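Local coordinates for protein acarbose Kinase Mak1 (Uncultured bacterium, PDB 6WB4) that is a carbohydrate kinase of the pfkB family that phosphorylates the antidiabetic drug acarbose, with ATP as the probable phosphate donor, at residues H72-A77 against S306-E311; R115-V120 against M127-P132; V201-A206 against V227-G232. One frame throughout, in Å; residues are numbered along the deposited sequence.

Overall arrangement
The three contacts sample the two parts of a pfkB kinase, the alpha/beta body and the smaller sheet. Contact 3 pairs two parallel strands of the body's main sheet, and their C-terminal ends meet ATP. Contact 2 is a hairpin of the smaller sheet, where Ser-128 and Tyr-130 face the AC1 (acarviosine) unit of the bound glycan. The centres of contacts 2 and 3 are about 22 Å apart, and nucleotide and glycan are bound between them. Contact 1 joins two helix ends farther from the ligands, with the Phe-307 side chain about 10 Å from ATP. Its centre lies about 27 Å from that of contact 2 and about 22 Å from that of contact 3. Both are nested within the long loop it closes, and no two contacts touch.

Contact 1: H72-A77 against S306-E311; sequences HALGRA and SFVDVE
Leu-74 lies across the backbone at Val-308 and Asp-309 where the end of one helix meets the start of another in the alpha/beta body of this pfkB-family kinase. Helix 65-73 is closed by a Schellman motif in which Gly-75, with positive phi, is the C' residue, while Asp-309 occupies the N-cap position of helix 310-318. With Leu-74 CG anti to the carbonyl carbon (chi1 -73°) and the second torsion extended, the CD2 branch comes within 3.5 Å of Val-308 O. The same methyl lies 4.4 Å from Val-308 CG1 and 4.4 Å from Val-310 CG2, between the two valines. Cys-275 of helix 265-280 meets Leu-74 as well, so the side chain sits at a junction of three helices.

One residue earlier, Ala-73 points its single methyl at the loop 306-309, and its CB meets Phe-307 CB at 3.6 Å. The aromatic ring takes no part in that touch. It turns off toward Leu-69 and Ser-268, and the backbone of the loop is left close to the helix end. Asp-309 behaves in a similar way: its CB faces Ala-73 O at 3.8 Å, while its carboxylate is directed into its own helix, capping a backbone N there, and OD1 hydrogen-bonds to Thr-312 OG1.

Beyond the Schellman turn, the side chains of Arg-76 and Val-310 cross at about a right angle, with Val-310 CG2 at the guanidinium edge, 4.0 Å from Arg-76 NH1. The arginine chain bends at chi2 (73°), which brings the guanidinium back over its own turn. Its NH2 forms a salt bridge with Asp-279, and NH1 makes a weak but straight bond of 3.3 Å, in the guanidinium plane, to Leu-74 O (169° at the hydrogen).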
loop_
_atom_site.group_PDB
_atom_site.type_symbol
_atom_site.label_atom_id
_atom_site.label_comp_id
_atom_site.label_asym_id
_atom_site.label_seq_id
_atom_site.Cartn_x
_atom_site.Cartn_y
_atom_site.Cartn_z
ATOM N N HIS B 72 -8.025 18.426 18.824
ATOM C CA HIS B 72 -6.802 18.644 19.584
ATOM C C HIS B 72 -6.110 19.932 19.120
ATOM O O HIS B 72 -5.620 20.721 19.932
ATOM C CB HIS B 72 -5.869 17.450 19.434
ATOM C CG HIS B 72 -4.683 17.496 20.344
ATOM N ND1 HIS B 72 -3.537 18.197 20.038
ATOM C CD2 HIS B 72 -4.461 16.918 21.548
ATOM C CE1 HIS B 72 -2.659 18.050 21.013
ATOM N NE2 HIS B 72 -3.193 17.275 21.940
ATOM N N ALA B 73 -6.120 20.151 17.809
ATOM C CA ALA B 73 -5.480 21.311 17.206
ATOM C C ALA B 73 -6.063 22.621 17.740
ATOM O O ALA B 73 -5.376 23.642 17.794
ATOM C CB ALA B 73 -5.615 21.248 15.672
ATOM N N LEU B 74 -7.333 22.571 18.131
ATOM C CA LEU B 74 -8.044 23.723 18.676
ATOM C C LEU B 74 -7.872 23.849 20.195
ATOM O O LEU B 74 -8.596 24.591 20.859
ATOM C CB LEU B 74 -9.528 23.627 18.320
ATOM C CG LEU B 74 -9.812 23.910 16.844
ATOM C CD1 LEU B 74 -11.217 23.509 16.464
ATOM C CD2 LEU B 74 -9.613 25.385 16.583
ATOM N N GLY B 75 -6.902 23.124 20.738
ATOM C CA GLY B 75 -6.605 23.210 22.153
ATOM C C GLY B 75 -7.673 22.610 23.046
ATOM O O GLY B 75 -7.757 22.926 24.234
ATOM N N ARG B 76 -8.480 21.718 22.482
ATOM C CA ARG B 76 -9.417 20.936 23.274
ATOM C C ARG B 76 -8.894 19.517 23.435
ATOM O O ARG B 76 -8.105 19.048 22.627
ATOM C CB ARG B 76 -10.802 20.908 22.629
ATOM C CG ARG B 76 -11.706 22.054 23.012
ATOM C CD ARG B 76 -11.333 23.401 22.392
ATOM N NE ARG B 76 -12.482 24.300 22.526
ATOM C CZ ARG B 76 -12.576 25.519 22.007
ATOM N NH1 ARG B 76 -11.585 26.020 21.283
ATOM N NH2 ARG B 76 -13.684 26.229 22.203
ATOM N N ALA B 77 -9.330 18.836 24.484
ATOM C CA ALA B 77 -8.847 17.493 24.760
ATOM C C ALA B 77 -9.676 16.440 24.023
ATOM O O ALA B 77 -10.835 16.198 24.373
ATOM C CB ALA B 77 -8.870 17.228 26.271
ATOM N N SER B 306 -3.086 19.409 8.071
ATOM C CA SER B 306 -3.031 20.629 8.858
ATOM C C SER B 306 -4.411 21.084 9.310
ATOM O O SER B 306 -5.343 21.131 8.512
ATOM C CB SER B 306 -2.354 21.737 8.055
ATOM O OG SER B 306 -2.279 22.928 8.816
ATOM N N PHE B 307 -4.539 21.424 10.589
ATOM C CA PHE B 307 -5.829 21.852 11.125
ATOM C C PHE B 307 -5.740 23.243 11.728
ATOM O O PHE B 307 -4.756 23.592 12.378
ATOM C CB PHE B 307 -6.337 20.848 12.160
ATOM C CG PHE B 307 -6.568 19.466 11.595
ATOM C CD1 PHE B 307 -5.516 18.566 11.461
ATOM C CD2 PHE B 307 -7.826 19.082 11.171
ATOM C CE1 PHE B 307 -5.718 17.311 10.930
ATOM C CE2 PHE B 307 -8.037 17.819 10.635
ATOM C CZ PHE B 307 -6.980 16.932 10.516
ATOM N N VAL B 308 -6.765 24.049 11.478
ATOM C CA VAL B 308 -6.792 25.420 11.973
ATOM C C VAL B 308 -6.681 25.434 13.502
ATOM O O VAL B 308 -7.255 24.578 14.177
ATOM C CB VAL B 308 -8.072 26.145 11.516
ATOM C CG1 VAL B 308 -9.312 25.576 12.231
ATOM C CG2 VAL B 308 -7.955 27.634 11.756
ATOM N N ASP B 309 -5.905 26.373 14.045
ATOM C CA ASP B 309 -5.788 26.517 15.497
ATOM C C ASP B 309 -6.748 27.594 15.998
ATOM O O ASP B 309 -7.445 28.207 15.193
ATOM C CB ASP B 309 -4.338 26.816 15.913
ATOM C CG ASP B 309 -3.794 28.135 15.351
ATOM O OD1 ASP B 309 -4.570 28.989 14.873
ATOM O OD2 ASP B 309 -2.560 28.325 15.412
ATOM N N VAL B 310 -6.785 27.821 17.314
ATOM C CA VAL B 310 -7.714 28.789 17.913
ATOM C C VAL B 310 -7.546 30.212 17.392
ATOM O O VAL B 310 -8.516 30.854 16.985
ATOM C CB VAL B 310 -7.571 28.842 19.456
ATOM C CG1 VAL B 310 -8.293 30.055 20.019
ATOM C CG2 VAL B 310 -8.091 27.577 20.084
ATOM N N GLU B 311 -6.317 30.709 17.440
ATOM C CA GLU B 311 -6.006 32.070 17.025
ATOM C C GLU B 311 -6.532 32.346 15.616
ATOM O O GLU B 311 -7.097 33.402 15.346
ATOM C CB GLU B 311 -4.493 32.288 17.090
ATOM C CG GLU B 311 -4.013 33.701 16.845
ATOM C CD GLU B 311 -2.498 33.767 16.724
ATOM O OE1 GLU B 311 -1.898 32.784 16.232
ATOM O OE2 GLU B 311 -1.903 34.789 17.130
#

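Contact 2: R115-V120 against M127-P132; sequences RSVNLV and MSLYDP. With AC1 (4,6-dideoxy-4-{[(1S,4R,5S,6S)-4,5,6-trihydroxy-3-(hydroxymethyl)cyclohex-2-en-1-yl]amino}-alpha-D-glucopyranose), chain D.
This contact is an antiparallel beta hairpin, strands 115-120 and 126-131, at one side of the small sheet that in relatives such as ribokinase forms a lid over the substrate and a dimer interface. The interface role is seen here: residues 128-130 pair in parallel with a strand of the second subunit, so the sheet continues across. A lid role is consistent with the pocket residues on this hairpin. Arg-115/Asp-131, Val-117/Leu-129 and Leu-119/Met-127 are hydrogen-bonded pairs, each with two backbone bonds; Val-117 N to Leu-129 O, for example, spans 3.0 Å.

Side chains alternate between two faces. On one, Val-117, Leu-119, Leu-129 and Met-127, a selenomethionine from labelling, form an apolar surface, with Val-117 CG1 4.3 Å from Leu-129 CD1. Leu-129 also packs on Met-51 of the second subunit. Farther along this face Arg-115 and Asp-131 run side by side, Arg-115 CG 3.7 Å from Asp-131 OD2, their flat groups inclined by 54°. They are near as charges without a salt bridge: Arg-115 binds Thr-113 O and Asp-87, Asp-131 binds Arg-133.

The other face contributes Ser-128 and Tyr-130 to the glycan pocket. With CG anti to the backbone N (chi1 -178°), the Tyr-130 ring extends toward AC1, whose O2B lies over one face, offset toward the rim; Ser-116 OG lies in plane at the edge. Ser-128 OG makes a weak hydrogen bond of 3.5 Å to AC1 O3B.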
loop_
_atom_site.group_PDB
_atom_site.type_symbol
_atom_site.label_atom_id
_atom_site.label_comp_id
_atom_site.label_asym_id
_atom_site.label_seq_id
_atom_site.Cartn_x
_atom_site.Cartn_y
_atom_site.Cartn_z
ATOM N N ARG B 115 -6.694 -1.362 7.069
ATOM C CA ARG B 115 -5.722 -0.756 6.169
ATOM C C ARG B 115 -6.329 -0.456 4.813
ATOM O O ARG B 115 -7.318 -1.053 4.422
ATOM C CB ARG B 115 -4.504 -1.663 6.020
ATOM C CG ARG B 115 -4.812 -3.066 5.518
ATOM C CD ARG B 115 -3.731 -4.035 5.987
ATOM N NE ARG B 115 -3.852 -4.261 7.422
ATOM C CZ ARG B 115 -2.983 -4.942 8.161
ATOM N NH1 ARG B 115 -1.890 -5.468 7.607
ATOM N NH2 ARG B 115 -3.210 -5.084 9.467
ATOM N N SER B 116 -5.751 0.513 4.120
ATOM C CA SER B 116 -6.194 0.867 2.784
ATOM C C SER B 116 -5.005 1.104 1.878
ATOM O O SER B 116 -3.927 1.490 2.342
ATOM C CB SER B 116 -7.070 2.123 2.801
ATOM O OG SER B 116 -8.177 1.988 3.666
ATOM N N VAL B 117 -5.204 0.861 0.587
ATOM C CA VAL B 117 -4.338 1.442 -0.425
ATOM C C VAL B 117 -5.154 2.545 -1.091
ATOM O O VAL B 117 -6.298 2.325 -1.491
ATOM C CB VAL B 117 -3.823 0.411 -1.455
ATOM C CG1 VAL B 117 -3.305 1.111 -2.711
ATOM C CG2 VAL B 117 -2.747 -0.488 -0.828
ATOM N N ASN B 118 -4.592 3.752 -1.109
ATOM C CA ASN B 118 -5.248 4.911 -1.702
ATOM C C ASN B 118 -4.542 5.356 -2.961
ATOM O O ASN B 118 -3.359 5.693 -2.931
ATOM C CB ASN B 118 -5.298 6.089 -0.728
ATOM C CG ASN B 118 -6.047 5.772 0.541
ATOM O OD1 ASN B 118 -5.749 6.321 1.598
ATOM N ND2 ASN B 118 -7.022 4.883 0.448
ATOM N N LEU B 119 -5.264 5.355 -4.070
ATOM C CA LEU B 119 -4.716 5.845 -5.321
ATOM C C LEU B 119 -5.111 7.299 -5.525
ATOM O O LEU B 119 -6.296 7.623 -5.598
ATOM C CB LEU B 119 -5.191 4.980 -6.483
ATOM C CG LEU B 119 -4.905 3.490 -6.282
ATOM C CD1 LEU B 119 -5.385 2.675 -7.481
ATOM C CD2 LEU B 119 -3.415 3.272 -6.026
ATOM N N VAL B 120 -4.113 8.178 -5.571
ATOM C CA VAL B 120 -4.361 9.602 -5.749
ATOM C C VAL B 120 -3.558 10.154 -6.932
ATOM O O VAL B 120 -2.486 9.640 -7.263
ATOM C CB VAL B 120 -4.021 10.396 -4.464
ATOM C CG1 VAL B 120 -4.775 9.826 -3.274
ATOM C CG2 VAL B 120 -2.523 10.387 -4.191
HETATM N N MSE B 127 -8.830 7.478 -5.039
HETATM C CA MSE B 127 -9.539 6.207 -5.020
HETATM C C MSE B 127 -9.009 5.279 -3.946
HETATM O O MSE B 127 -7.834 4.905 -3.954
HETATM C CB MSE B 127 -9.458 5.496 -6.357
HETATM C CG MSE B 127 -10.079 4.115 -6.257
HETATM SE SE MSE B 127 -10.430 3.225 -7.934
HETATM C CE MSE B 127 -11.640 1.855 -7.259
ATOM N N SER B 128 -9.896 4.886 -3.040
ATOM C CA SER B 128 -9.503 4.139 -1.861
ATOM C C SER B 128 -9.894 2.665 -1.949
ATOM O O SER B 128 -11.061 2.326 -2.145
ATOM C CB SER B 128 -10.119 4.777 -0.612
ATOM O OG SER B 128 -9.942 3.956 0.531
ATOM N N LEU B 129 -8.902 1.793 -1.818
ATOM C CA LEU B 129 -9.151 0.362 -1.747
ATOM C C LEU B 129 -9.061 -0.059 -0.282
ATOM O O LEU B 129 -7.969 -0.235 0.259
ATOM C CB LEU B 129 -8.144 -0.391 -2.602
ATOM C CG LEU B 129 -8.050 0.183 -4.018
ATOM C CD1 LEU B 129 -6.837 -0.374 -4.737
ATOM C CD2 LEU B 129 -9.327 -0.119 -4.793
ATOM N N TYR B 130 -10.222 -0.212 0.350
ATOM C CA TYR B 130 -10.318 -0.348 1.799
ATOM C C TYR B 130 -10.380 -1.803 2.278
ATOM O O TYR B 130 -11.246 -2.563 1.858
ATOM C CB TYR B 130 -11.550 0.442 2.267
ATOM C CG TYR B 130 -11.817 0.475 3.755
ATOM C CD1 TYR B 130 -10.930 1.091 4.634
ATOM C CD2 TYR B 130 -12.985 -0.066 4.278
ATOM C CE1 TYR B 130 -11.188 1.135 5.993
ATOM C CE2 TYR B 130 -13.251 -0.025 5.634
ATOM C CZ TYR B 130 -12.353 0.575 6.487
ATOM O OH TYR B 130 -12.629 0.611 7.837
ATOM N N ASP B 131 -9.479 -2.173 3.185
ATOM C CA ASP B 131 -9.490 -3.499 3.807
ATOM C C ASP B 131 -9.821 -3.377 5.292
ATOM O O ASP B 131 -8.950 -3.077 6.104
ATOM C CB ASP B 131 -8.136 -4.207 3.608
ATOM C CG ASP B 131 -8.031 -5.530 4.367
ATOM O OD1 ASP B 131 -9.068 -6.129 4.734
ATOM O OD2 ASP B 131 -6.889 -5.982 4.603
ATOM N N PRO B 132 -11.096 -3.597 5.643
ATOM C CA PRO B 132 -11.620 -3.504 7.012
ATOM C C PRO B 132 -11.110 -4.599 7.961
ATOM O O PRO B 132 -11.135 -4.391 9.176
ATOM C CB PRO B 132 -13.139 -3.616 6.813
ATOM C CG PRO B 132 -13.309 -4.267 5.494
ATOM C CD PRO B 132 -12.170 -3.798 4.658
HETATM C C1 AC1 D . -18.889 4.524 4.827
HETATM O O2 AC1 D . -19.535 4.718 2.498
HETATM C C2 AC1 D . -18.714 5.290 3.526
HETATM C C4A AC1 D . -12.203 7.832 2.180
HETATM C C3 AC1 D . -17.259 5.323 3.073
HETATM O O3 AC1 D . -17.145 6.313 2.040
HETATM C C4 AC1 D . -16.286 5.655 4.209
HETATM N N4A AC1 D . -14.955 5.183 3.856
HETATM C C5 AC1 D . -16.675 5.062 5.567
HETATM O O5 AC1 D . -18.075 5.146 5.820
HETATM C C6 AC1 D . -15.978 5.798 6.704
HETATM C C1B AC1 D . -14.166 5.905 2.871
HETATM C C2B AC1 D . -12.677 5.537 2.967
HETATM O O2B AC1 D . -12.460 4.598 4.030
HETATM C C3B AC1 D . -11.770 6.752 3.157
HETATM O O3B AC1 D . -10.393 6.393 2.960
HETATM O O4 AC1 D . -11.261 8.907 2.121
HETATM C C5B AC1 D . -13.503 8.301 2.735
HETATM C C7B AC1 D . -14.435 7.390 2.998
HETATM C C6B AC1 D . -13.770 9.751 3.043
HETATM O O6B AC1 D . -14.357 9.836 4.351
#

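Contact 3: V201-A206 against V227-G232; sequences VFVSAA and VVVMAG. With ATP (adenosine-5'-triphosphate), chain H.
Val-201 pairs in parallel with Val-227 in a beta-alpha-beta crossover, strands 200-204 and 226-230 joined through helix 211-221 within the main sheet of the kinase body. Val-201 O accepts a nearly straight bond from Val-228 N at 2.8 Å.

Phe-202 turns to the opposite face and lies alongside Val-228, Phe-202 CD2 3.6 Å from Val-228 CB. The methyl of Met-230, a selenomethionine from labelling, reaches the ring edge because its chain bends at chi3 (-54°), and CE rests 3.7 Å from Phe-202 CB. Helix 265-280 covers this face, where Phe-273 packs edge-to-face on Phe-202.

Val-203 returns to the face of Val-201, its CG1 meeting Val-229 CG2 at 4.0 Å and Val-227 CG1 beside it. Its N and O take up the next two backbone bonds, with Val-228 O and Met-230 N.

At Ser-204 the strand reaches the nucleotide. OG is the acceptor of an ST turn, 3.1 Å from Ala-206 N, and looks toward the beta phosphate of ATP. Ala-205 then continues the pairing past the strand, its N bonded to Met-230 O and its CB against Val-229 CG1.

Across from this end, Met-230 packs on the ribose, and Ala-231 and Gly-232 form a classic beta bulge facing Gly-235, whose O is also hydrogen-bonded to ATP. There Gly-232 N comes within 3.5 Å of ATP O5'.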
loop_
_atom_site.group_PDB
_atom_site.type_symbol
_atom_site.label_atom_id
_atom_site.label_comp_id
_atom_site.label_asym_id
_atom_site.label_seq_id
_atom_site.Cartn_x
_atom_site.Cartn_y
_atom_site.Cartn_z
ATOM N N VAL B 201 -26.110 15.310 13.686
ATOM C CA VAL B 201 -25.879 14.435 12.544
ATOM C C VAL B 201 -25.212 15.181 11.395
ATOM O O VAL B 201 -25.656 16.260 11.006
ATOM C CB VAL B 201 -27.203 13.809 12.039
ATOM C CG1 VAL B 201 -26.976 12.952 10.783
ATOM C CG2 VAL B 201 -27.888 13.016 13.157
ATOM N N PHE B 202 -24.131 14.606 10.877
ATOM C CA PHE B 202 -23.444 15.156 9.712
ATOM C C PHE B 202 -23.560 14.156 8.571
ATOM O O PHE B 202 -23.424 12.948 8.779
ATOM C CB PHE B 202 -21.968 15.459 10.013
ATOM C CG PHE B 202 -21.758 16.458 11.125
ATOM C CD1 PHE B 202 -21.739 16.050 12.451
ATOM C CD2 PHE B 202 -21.589 17.809 10.844
ATOM C CE1 PHE B 202 -21.547 16.975 13.476
ATOM C CE2 PHE B 202 -21.396 18.737 11.866
ATOM C CZ PHE B 202 -21.374 18.320 13.179
ATOM N N VAL B 203 -23.807 14.648 7.365
ATOM C CA VAL B 203 -23.905 13.762 6.215
ATOM C C VAL B 203 -23.467 14.473 4.937
ATOM O O VAL B 203 -23.633 15.688 4.800
ATOM C CB VAL B 203 -25.342 13.215 6.050
ATOM C CG1 VAL B 203 -26.327 14.361 5.841
ATOM C CG2 VAL B 203 -25.417 12.191 4.906
ATOM N N SER B 204 -22.874 13.707 4.025
ATOM C CA SER B 204 -22.462 14.206 2.721
ATOM C C SER B 204 -23.650 14.346 1.795
ATOM O O SER B 204 -24.605 13.572 1.887
ATOM C CB SER B 204 -21.426 13.276 2.094
ATOM O OG SER B 204 -21.061 13.730 0.802
ATOM N N ALA B 205 -23.610 15.343 0.920
ATOM C CA ALA B 205 -24.655 15.498 -0.094
ATOM C C ALA B 205 -24.456 14.532 -1.257
ATOM O O ALA B 205 -25.403 14.204 -1.968
ATOM C CB ALA B 205 -24.693 16.923 -0.603
ATOM N N ALA B 206 -23.216 14.075 -1.421
ATOM C CA ALA B 206 -22.760 13.346 -2.608
ATOM C C ALA B 206 -23.697 12.254 -3.127
ATOM O O ALA B 206 -23.877 12.117 -4.338
ATOM C CB ALA B 206 -21.385 12.743 -2.326
ATOM N N VAL B 227 -29.474 18.685 11.391
ATOM C CA VAL B 227 -28.760 17.863 10.424
ATOM C C VAL B 227 -27.894 18.749 9.549
ATOM O O VAL B 227 -28.384 19.679 8.912
ATOM C CB VAL B 227 -29.716 17.044 9.527
ATOM C CG1 VAL B 227 -28.933 16.336 8.431
ATOM C CG2 VAL B 227 -30.499 16.034 10.352
ATOM N N VAL B 228 -26.600 18.476 9.537
ATOM C CA VAL B 228 -25.691 19.246 8.710
ATOM C C VAL B 228 -25.332 18.503 7.435
ATOM O O VAL B 228 -24.691 17.447 7.475
ATOM C CB VAL B 228 -24.402 19.590 9.464
ATOM C CG1 VAL B 228 -23.480 20.418 8.574
ATOM C CG2 VAL B 228 -24.733 20.334 10.753
ATOM N N VAL B 229 -25.747 19.062 6.303
ATOM C CA VAL B 229 -25.413 18.490 5.009
ATOM C C VAL B 229 -24.255 19.248 4.408
ATOM O O VAL B 229 -24.334 20.454 4.192
ATOM C CB VAL B 229 -26.606 18.518 4.039
ATOM C CG1 VAL B 229 -26.240 17.816 2.743
ATOM C CG2 VAL B 229 -27.822 17.855 4.683
HETATM N N MSE B 230 -23.170 18.535 4.147
HETATM C CA MSE B 230 -21.992 19.147 3.557
HETATM C C MSE B 230 -21.973 18.918 2.049
HETATM O O MSE B 230 -22.318 17.833 1.571
HETATM C CB MSE B 230 -20.735 18.603 4.233
HETATM C CG MSE B 230 -20.537 19.196 5.629
HETATM SE SE MSE B 230 -19.548 18.066 6.859
HETATM C CE MSE B 230 -20.645 16.466 6.706
ATOM N N ALA B 231 -21.592 19.953 1.304
ATOM C CA ALA B 231 -21.714 19.928 -0.151
ATOM C C ALA B 231 -20.457 20.424 -0.856
ATOM O O ALA B 231 -20.479 20.704 -2.055
ATOM C CB ALA B 231 -22.903 20.749 -0.577
ATOM N N GLY B 232 -19.367 20.529 -0.107
ATOM C CA GLY B 232 -18.082 20.901 -0.663
ATOM C C GLY B 232 -18.079 22.228 -1.395
ATOM O O GLY B 232 -18.057 23.291 -0.772
HETATM P PG ATP H . -14.985 13.050 3.553
HETATM O O1G ATP H . -13.967 13.091 2.436
HETATM O O2G ATP H . -16.123 12.079 3.335
HETATM O O3G ATP H . -14.386 13.010 4.938
HETATM P PB ATP H . -16.642 14.913 2.244
HETATM O O1B ATP H . -15.891 14.673 0.955
HETATM O O2B ATP H . -18.009 14.300 2.451
HETATM O O3B ATP H . -15.696 14.493 3.481
HETATM P PA ATP H . -17.418 17.480 1.379
HETATM O O1A ATP H . -18.896 17.175 1.294
HETATM O O2A ATP H . -16.574 17.439 0.126
HETATM O O3A ATP H . -16.761 16.500 2.477
HETATM O "O5'" ATP H . -17.223 18.921 2.082
HETATM C "C5'" ATP H . -17.335 19.052 3.502
HETATM C "C4'" ATP H . -17.252 20.510 3.960
HETATM O "O4'" ATP H . -15.924 21.024 3.810
HETATM C "C3'" ATP H . -18.179 21.432 3.181
HETATM O "O3'" ATP H . -19.368 21.711 3.919
HETATM C "C2'" ATP H . -17.385 22.706 2.973
HETATM O "O2'" ATP H . -17.790 23.719 3.901
HETATM C "C1'" ATP H . -15.935 22.318 3.202
HETATM N N9 ATP H . -15.357 22.206 1.845
HETATM C C8 ATP H . -15.134 21.055 1.178
HETATM N N7 ATP H . -14.615 21.291 -0.053
HETATM C C5 ATP H . -14.508 22.627 -0.186
HETATM C C6 ATP H . -14.034 23.552 -1.236
HETATM N N6 ATP H . -13.564 23.078 -2.413
HETATM N N1 ATP H . -14.090 24.878 -0.977
HETATM C C2 ATP H . -14.555 25.356 0.194
HETATM N N3 ATP H . -15.001 24.575 1.193
HETATM C C4 ATP H . -15.000 23.227 1.065
#